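Local atomic coordinates of OBCA, Oxalate Biosynthetic Component A (PDB entry 4NNB), a protein that belongs to a TIM-barrel family and holds a magnesium ion together with an oxaloacetate ion in one shared pocket of the barrel. Residues P199-T204 and V472-G477; E210-S215 and A221-H226; I273-T278 and R344-V349. All blocks are in the same frame, centred on the assembly; numbering follows the deposited sequence.

Overall arrangement
The three contacts surround one pocket of an eight-stranded parallel barrel in which magnesium and oxaloacetate sit. Interaction 1 supplies Glu475 and interaction 2 supplies His224 and His226, so the three protein ligands of the metal come from two contacts whose centres are about 10 Å apart. Interaction 3 adds Ser277 and Glu348 to the oxaloacetate pocket. Its centre lies about 13 Å from that of interaction 2, and they use neighbouring strands, 222-229 and 273-276. Interactions 1 and 3, with centres about 17 Å apart, do not touch, though both reach oxaloacetate. Along the chain, interaction 2 closes before interaction 3 opens, and both fall between the two segments of interaction 1.

Interaction 1 (P199-T204 and V472-G477); sequences PYLPIT and VGLEDG. With MG (magnesium ion), chain B; OAA (oxaloacetate ion), chain C.
Leu201 and Leu474 bring the two backbones to a CA-to-CA distance of 7.0 Å, one from an irregular loop, the other from a tight turn in which Gly473 O accepts from both Asp476 N and Gly477 N. No hydrogen bond joins the segments; the contact is apolar. The two leucine side chains lie alongside one another, running antiparallel. Leu201 CD1 rests on Leu474 CB at 3.7 Å, while Leu474 CD1 reaches back to Leu201 CA at 3.8 Å. With CG anti to the carbonyl carbon (chi1 -62°), the Leu474 branch is carried up to 199-204, where its CD1 also lies 4.0 Å from Tyr200 O. The ring of Pro202 adds a looser touch through CD. The Tyr200 ring leads off from Leu474; Pro199 CG covers one face near the rim, and OH is hydrogen-bonded to Arg493. The next residue after Leu474, Glu475, is a metal ligand: its extended chain, CG anti to the backbone N (chi1 173°), carries OE1 to magnesium, 2.2 Å away. The same metal takes oxaloacetate O2 and O3, water 1, His224 and His226, six donor atoms in all. The other oxygen, Glu475 OE2, has a long, weak ion pair with Arg471. Segment 472-477 begins on the last residue of strand 469-472 and forms the loop at its C-terminal end, the end at which TIM barrels keep their active sites; its Leu474 also touches Gln498 of helix 495-507. Segment 199-204 leads into helix 205-217, where Thr204 OG1 caps Ala207 N and Pro202 packs on Ala207, Ile208 and Glu211.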
# COMPACT_ATOMS: atom_id res chain seq x y z
N PRO A 199 9.02 -5.22 4.67
CA PRO A 199 10.04 -4.85 5.64
C PRO A 199 10.45 -3.39 5.49
O PRO A 199 11.28 -2.92 6.28
CB PRO A 199 11.21 -5.76 5.25
CG PRO A 199 11.04 -5.95 3.76
CD PRO A 199 9.55 -6.11 3.62
N TYR A 200 9.88 -2.67 4.52
CA TYR A 200 10.23 -1.27 4.29
C TYR A 200 9.08 -0.27 4.54
O TYR A 200 9.23 0.93 4.29
CB TYR A 200 10.77 -1.08 2.87
CG TYR A 200 11.77 -2.13 2.46
CD1 TYR A 200 13.01 -2.20 3.08
CD2 TYR A 200 11.46 -3.05 1.47
CE1 TYR A 200 13.95 -3.18 2.71
CE2 TYR A 200 12.39 -4.04 1.08
CZ TYR A 200 13.63 -4.09 1.71
OH TYR A 200 14.56 -5.05 1.35
N LEU A 201 7.94 -0.76 5.02
CA LEU A 201 6.81 0.12 5.32
C LEU A 201 7.12 1.05 6.49
O LEU A 201 7.42 0.59 7.60
CB LEU A 201 5.56 -0.69 5.66
CG LEU A 201 4.30 0.18 5.72
CD1 LEU A 201 3.80 0.47 4.31
CD2 LEU A 201 3.20 -0.48 6.57
N PRO A 202 7.03 2.37 6.27
CA PRO A 202 7.31 3.34 7.34
C PRO A 202 6.08 3.63 8.19
O PRO A 202 5.04 4.08 7.69
CB PRO A 202 7.72 4.60 6.58
CG PRO A 202 6.96 4.51 5.26
CD PRO A 202 6.72 3.03 4.98
N ILE A 203 6.21 3.37 9.49
CA ILE A 203 5.07 3.56 10.38
C ILE A 203 5.36 4.50 11.55
O ILE A 203 4.51 4.72 12.41
CB ILE A 203 4.56 2.21 10.90
CG1 ILE A 203 5.65 1.48 11.70
CG2 ILE A 203 4.10 1.35 9.73
CD1 ILE A 203 5.16 0.15 12.27
N THR A 204 6.56 5.08 11.56
CA THR A 204 6.94 6.01 12.62
C THR A 204 7.23 7.37 12.01
O THR A 204 7.51 7.46 10.81
CB THR A 204 8.19 5.52 13.38
OG1 THR A 204 9.32 5.54 12.50
CG2 THR A 204 7.99 4.12 13.91
N VAL A 472 1.51 6.30 -6.91
CA VAL A 472 2.04 4.97 -6.58
C VAL A 472 2.50 5.02 -5.13
O VAL A 472 2.62 6.10 -4.55
CB VAL A 472 3.25 4.59 -7.47
CG1 VAL A 472 2.80 4.32 -8.90
CG2 VAL A 472 4.30 5.70 -7.43
N GLY A 473 2.76 3.86 -4.55
CA GLY A 473 3.34 3.80 -3.21
C GLY A 473 2.91 2.54 -2.49
O GLY A 473 1.97 1.87 -2.94
N LEU A 474 3.55 2.22 -1.37
CA LEU A 474 3.21 1.01 -0.60
C LEU A 474 1.73 0.95 -0.16
O LEU A 474 1.17 -0.14 0.00
CB LEU A 474 4.14 0.85 0.61
CG LEU A 474 5.63 0.67 0.28
CD1 LEU A 474 6.41 0.18 1.53
CD2 LEU A 474 5.81 -0.31 -0.87
N GLU A 475 1.10 2.11 0.02
CA GLU A 475 -0.35 2.16 0.25
C GLU A 475 -1.15 1.36 -0.78
O GLU A 475 -2.10 0.66 -0.43
CB GLU A 475 -0.84 3.61 0.28
CG GLU A 475 -2.36 3.75 0.34
CD GLU A 475 -2.80 5.14 0.80
OE1 GLU A 475 -4.02 5.37 0.97
OE2 GLU A 475 -1.91 6.00 0.97
N ASP A 476 -0.76 1.47 -2.05
CA ASP A 476 -1.54 0.86 -3.14
C ASP A 476 -1.03 -0.51 -3.61
O ASP A 476 -1.82 -1.35 -4.05
CB ASP A 476 -1.61 1.82 -4.32
CG ASP A 476 -2.21 3.15 -3.93
OD1 ASP A 476 -1.74 4.21 -4.42
OD2 ASP A 476 -3.13 3.14 -3.10
N GLY A 477 0.28 -0.72 -3.55
CA GLY A 477 0.87 -2.00 -3.91
C GLY A 477 2.27 -2.12 -3.35
O GLY A 477 2.98 -1.11 -3.23
MG MG B . -5.06 7.07 1.86
O1 OAA C . -8.71 9.45 2.30
O2 OAA C . -6.64 8.51 2.40
O4 OAA C . -8.05 3.47 2.05
O5 OAA C . -9.62 4.69 3.20
O3 OAA C . -6.43 5.81 2.28
C1 OAA C . -7.93 8.39 2.23
C2 OAA C . -8.57 7.05 1.95
C3 OAA C . -7.73 5.84 2.27
C4 OAA C . -8.50 4.60 2.53
O HOH W 1 -6.00 6.94 -0.19

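Interaction 2 (E210-S215 and A221-H226); sequences EETIRS and AVVHLH. With MG (magnesium ion), chain B; OAA (oxaloacetate ion), chain C.
Next to Thr212, which packs on Val223, the carbonyl oxygen Glu211 O is gripped twice by Ser215. Ser215 N binds Glu211 O at 2.8 Å as the helical bond, and Ser215 OG donates to it from the opposite face of the carbonyl plane, 38° out of that plane. Thr212 carries the helix side of the contact. Its methyl CG2, anti to the backbone N, lies against both Val223 methyls, with Val223 CG2 the nearer at 3.7 Å. Its hydroxyl bonds Ile208 O of the same helix, so a polar atom facing an apolar surface is satisfied. On the strand side, Leu225 comes in at about a right angle, putting its CD2 3.6 Å from Thr212 OG1. Helix 205-217 thus lies against the outer side of strand 222-229, the strand that follows it in the chain. His224 and His226, which alternate with Val223 and Leu225, project to the other side and bind magnesium, His224 NE2 at 2.2 Å and His226 NE2 at 2.1 Å. Oxaloacetate O2 and O3 bind the same metal, O2 lying in the plane of the His224 ring at its edge. The ND1 atoms are tethered too: His226 ND1 is hydrogen-bonded to Asn251 OD1, which would help fix that ring's rotation, and His224 ND1 only weakly to Asn275 OD1. With NE2 committed to magnesium and ND1 to a second-shell amide oxygen, each imidazole is probably aimed from both ends.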
# COMPACT_ATOMS: atom_id res chain seq x y z
N GLU A 210 11.58 10.15 6.39
CA GLU A 210 12.67 9.75 5.50
C GLU A 210 12.14 9.26 4.15
O GLU A 210 12.66 9.63 3.10
CB GLU A 210 13.56 8.69 6.16
CG GLU A 210 14.69 8.17 5.27
CD GLU A 210 15.70 9.26 4.93
OE1 GLU A 210 15.81 10.23 5.71
OE2 GLU A 210 16.38 9.13 3.88
N GLU A 211 11.06 8.47 4.18
CA GLU A 211 10.47 7.97 2.94
C GLU A 211 9.83 9.08 2.11
O GLU A 211 9.94 9.09 0.88
CB GLU A 211 9.46 6.83 3.22
CG GLU A 211 8.83 6.25 1.97
CD GLU A 211 9.84 5.55 1.06
OE1 GLU A 211 10.70 4.80 1.58
OE2 GLU A 211 9.78 5.73 -0.17
N THR A 212 9.18 10.02 2.79
CA THR A 212 8.60 11.18 2.12
C THR A 212 9.67 11.95 1.34
O THR A 212 9.50 12.28 0.17
CB THR A 212 7.93 12.14 3.16
OG1 THR A 212 6.82 11.47 3.77
CG2 THR A 212 7.42 13.41 2.48
N ILE A 213 10.77 12.25 2.01
CA ILE A 213 11.87 12.97 1.38
C ILE A 213 12.50 12.18 0.23
O ILE A 213 12.71 12.73 -0.86
CB ILE A 213 12.91 13.38 2.42
CG1 ILE A 213 12.34 14.50 3.27
CG2 ILE A 213 14.20 13.86 1.73
CD1 ILE A 213 12.87 14.51 4.65
N ARG A 214 12.78 10.90 0.45
CA ARG A 214 13.29 10.06 -0.63
C ARG A 214 12.33 9.99 -1.81
O ARG A 214 12.76 10.04 -2.96
CB ARG A 214 13.62 8.65 -0.14
CG ARG A 214 14.72 8.62 0.90
CD ARG A 214 15.57 7.40 0.70
NE ARG A 214 16.04 7.30 -0.68
CZ ARG A 214 16.60 6.21 -1.20
NH1 ARG A 214 16.98 6.21 -2.47
NH2 ARG A 214 16.76 5.13 -0.46
N SER A 215 11.04 9.85 -1.53
CA SER A 215 10.04 9.79 -2.61
C SER A 215 10.01 11.08 -3.43
O SER A 215 9.92 11.03 -4.67
CB SER A 215 8.65 9.48 -2.04
OG SER A 215 8.58 8.11 -1.67
N ALA A 221 5.89 14.84 -6.65
CA ALA A 221 5.56 16.23 -6.33
C ALA A 221 4.67 16.34 -5.08
O ALA A 221 4.71 17.35 -4.37
CB ALA A 221 4.88 16.89 -7.52
N VAL A 222 3.87 15.31 -4.83
CA VAL A 222 2.91 15.32 -3.73
C VAL A 222 3.04 14.02 -2.93
O VAL A 222 3.22 12.95 -3.51
CB VAL A 222 1.45 15.45 -4.26
CG1 VAL A 222 0.43 15.31 -3.12
CG2 VAL A 222 1.26 16.78 -5.01
N VAL A 223 2.96 14.11 -1.61
CA VAL A 223 3.03 12.91 -0.79
C VAL A 223 1.77 12.76 0.07
O VAL A 223 1.48 13.62 0.91
CB VAL A 223 4.28 12.91 0.12
CG1 VAL A 223 4.39 11.56 0.85
CG2 VAL A 223 5.55 13.19 -0.71
N HIS A 224 1.04 11.68 -0.16
CA HIS A 224 -0.20 11.38 0.58
C HIS A 224 0.17 10.54 1.81
O HIS A 224 0.74 9.46 1.69
CB HIS A 224 -1.18 10.65 -0.34
CG HIS A 224 -2.39 10.08 0.34
ND1 HIS A 224 -3.43 10.87 0.82
CD2 HIS A 224 -2.76 8.80 0.58
CE1 HIS A 224 -4.36 10.09 1.34
NE2 HIS A 224 -3.98 8.83 1.21
N LEU A 225 -0.16 11.04 3.00
CA LEU A 225 0.27 10.45 4.26
C LEU A 225 -0.86 9.82 5.07
O LEU A 225 -1.96 10.37 5.13
CB LEU A 225 0.94 11.53 5.12
CG LEU A 225 2.26 12.09 4.58
CD1 LEU A 225 2.82 13.18 5.50
CD2 LEU A 225 3.27 10.95 4.43
N HIS A 226 -0.56 8.68 5.69
CA HIS A 226 -1.34 8.17 6.82
C HIS A 226 -0.40 8.03 8.02
O HIS A 226 0.82 7.95 7.87
CB HIS A 226 -1.87 6.75 6.54
CG HIS A 226 -2.97 6.67 5.53
ND1 HIS A 226 -4.20 6.13 5.83
CD2 HIS A 226 -3.01 7.00 4.22
CE1 HIS A 226 -4.96 6.14 4.75
NE2 HIS A 226 -4.26 6.66 3.75
MG MG B . -5.06 7.07 1.86
O1 OAA C . -8.71 9.45 2.30
O2 OAA C . -6.64 8.51 2.40
O4 OAA C . -8.05 3.47 2.05
O5 OAA C . -9.62 4.69 3.20
O3 OAA C . -6.43 5.81 2.28
C1 OAA C . -7.93 8.39 2.23
C2 OAA C . -8.57 7.05 1.95
C3 OAA C . -7.73 5.84 2.27
C4 OAA C . -8.50 4.60 2.53
O HOH W 1 -6.00 6.94 -0.19

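Interaction 3 (I273-T278 and R344-V349); sequences ILNLST and RPEVEV. With OAA (oxaloacetate ion), chain C.
Glu346 OE1 lies in the amide plane of Asn275, whereas Asn275 ND2 stands well above the carboxylate plane of Glu346, the two planes 72° apart. Asn275 ND2 donates to Glu346 OE1 at 3.0 Å with an N-H...O angle of 152°. The two side chains cross at about a right angle. Water 2 closes a triangle: it accepts from Asn275 ND2 at 3.0 Å and donates to Glu346 OE2 over a short 2.5 Å. ND2 therefore serves two acceptors, and water 2 also approaches the second oxygen of the buried acid. The Asn275 side chain lies about 7 Å from magnesium, which places this pair just behind the metal site. Further along each segment the side chains reach oxaloacetate. Ser277 OG donates to its O2 at 2.8 Å, and Glu348 CG comes within 3.6 Å of its O1. The Glu348 chain is bent at chi2 (-64°), with its OE2 2.6 Å from Glu346 OE1. Strands 273-276 and 344-349 are not neighbours: strand 308-311 runs between them, with Val308 touched by both Asn275 and Glu346, so the pair spans it on the inner side of the barrel. Strand 222-229 flanks 273-276, and strand 373-378 flanks 344-349, its Met376 lying against Glu346.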
# COMPACT_ATOMS: atom_id res chain seq x y z
N ILE A 273 4.72 19.08 -0.80
CA ILE A 273 3.27 19.22 -0.77
C ILE A 273 2.68 18.03 -0.05
O ILE A 273 2.68 16.91 -0.58
CB ILE A 273 2.70 19.29 -2.19
CG1 ILE A 273 3.35 20.46 -2.95
CG2 ILE A 273 1.17 19.45 -2.14
CD1 ILE A 273 2.99 20.50 -4.41
N LEU A 274 2.22 18.26 1.17
CA LEU A 274 1.69 17.17 1.98
C LEU A 274 0.18 17.04 1.80
O LEU A 274 -0.57 18.02 1.87
CB LEU A 274 2.07 17.36 3.45
CG LEU A 274 3.57 17.31 3.78
CD1 LEU A 274 3.76 17.18 5.29
CD2 LEU A 274 4.30 16.18 3.04
N ASN A 275 -0.24 15.81 1.53
CA ASN A 275 -1.65 15.45 1.33
C ASN A 275 -2.05 14.52 2.49
O ASN A 275 -1.76 13.31 2.48
CB ASN A 275 -1.78 14.77 -0.05
CG ASN A 275 -3.18 14.22 -0.33
OD1 ASN A 275 -4.04 14.17 0.55
ND2 ASN A 275 -3.40 13.79 -1.57
N LEU A 276 -2.69 15.08 3.51
CA LEU A 276 -2.99 14.29 4.71
C LEU A 276 -4.29 13.49 4.57
O LEU A 276 -5.34 14.02 4.23
CB LEU A 276 -3.03 15.18 5.96
CG LEU A 276 -1.71 15.38 6.72
CD1 LEU A 276 -0.53 15.63 5.80
CD2 LEU A 276 -1.82 16.47 7.78
N SER A 277 -4.20 12.19 4.83
CA SER A 277 -5.41 11.36 4.87
C SER A 277 -6.34 11.74 6.03
O SER A 277 -5.91 11.87 7.17
CB SER A 277 -5.06 9.88 5.00
OG SER A 277 -6.24 9.11 5.11
N THR A 278 -7.62 11.88 5.72
CA THR A 278 -8.63 12.11 6.75
C THR A 278 -9.45 10.85 6.95
O THR A 278 -10.48 10.86 7.63
CB THR A 278 -9.55 13.25 6.36
OG1 THR A 278 -10.21 12.93 5.13
CG2 THR A 278 -8.73 14.55 6.18
N ARG A 344 -6.41 22.50 0.46
CA ARG A 344 -7.13 22.11 -0.74
C ARG A 344 -7.58 20.65 -0.64
O ARG A 344 -6.75 19.75 -0.41
CB ARG A 344 -6.25 22.35 -1.98
CG ARG A 344 -6.89 21.96 -3.33
CD ARG A 344 -7.78 23.08 -3.89
NE ARG A 344 -7.09 24.36 -3.85
CZ ARG A 344 -6.26 24.82 -4.79
NH1 ARG A 344 -6.04 24.11 -5.88
NH2 ARG A 344 -5.66 25.99 -4.63
N PRO A 345 -8.89 20.39 -0.78
CA PRO A 345 -9.26 18.97 -0.71
C PRO A 345 -8.78 18.21 -1.94
O PRO A 345 -8.72 18.74 -3.05
CB PRO A 345 -10.80 18.98 -0.63
CG PRO A 345 -11.23 20.36 -0.97
CD PRO A 345 -10.05 21.29 -0.81
N GLU A 346 -8.40 16.96 -1.73
CA GLU A 346 -8.29 16.05 -2.86
C GLU A 346 -9.49 15.14 -2.74
O GLU A 346 -9.62 14.42 -1.73
CB GLU A 346 -6.99 15.23 -2.85
CG GLU A 346 -6.97 14.15 -3.92
CD GLU A 346 -5.68 13.34 -3.92
OE1 GLU A 346 -5.55 12.43 -3.09
OE2 GLU A 346 -4.80 13.60 -4.77
N VAL A 347 -10.37 15.17 -3.74
CA VAL A 347 -11.54 14.30 -3.71
C VAL A 347 -11.10 12.89 -4.07
O VAL A 347 -10.64 12.64 -5.20
CB VAL A 347 -12.66 14.78 -4.67
CG1 VAL A 347 -13.86 13.86 -4.55
CG2 VAL A 347 -13.09 16.20 -4.33
N GLU A 348 -11.21 11.99 -3.09
CA GLU A 348 -10.89 10.58 -3.32
C GLU A 348 -12.09 9.95 -3.98
O GLU A 348 -13.10 9.68 -3.31
CB GLU A 348 -10.63 9.84 -2.00
CG GLU A 348 -9.59 10.44 -1.09
CD GLU A 348 -8.21 10.45 -1.71
OE1 GLU A 348 -7.44 9.47 -1.53
OE2 GLU A 348 -7.89 11.46 -2.35
N VAL A 349 -12.01 9.72 -5.28
CA VAL A 349 -13.14 9.17 -6.01
C VAL A 349 -13.17 7.63 -5.90
O VAL A 349 -12.64 6.91 -6.76
CB VAL A 349 -13.14 9.61 -7.49
CG1 VAL A 349 -14.43 9.16 -8.17
CG2 VAL A 349 -12.99 11.13 -7.60
O1 OAA C . -8.71 9.45 2.30
O2 OAA C . -6.64 8.51 2.40
O4 OAA C . -8.05 3.47 2.05
O5 OAA C . -9.62 4.69 3.20
O3 OAA C . -6.43 5.81 2.28
C1 OAA C . -7.93 8.39 2.23
C2 OAA C . -8.57 7.05 1.95
C3 OAA C . -7.73 5.84 2.27
C4 OAA C . -8.50 4.60 2.53
O HOH W 2 -2.29 13.45 -4.37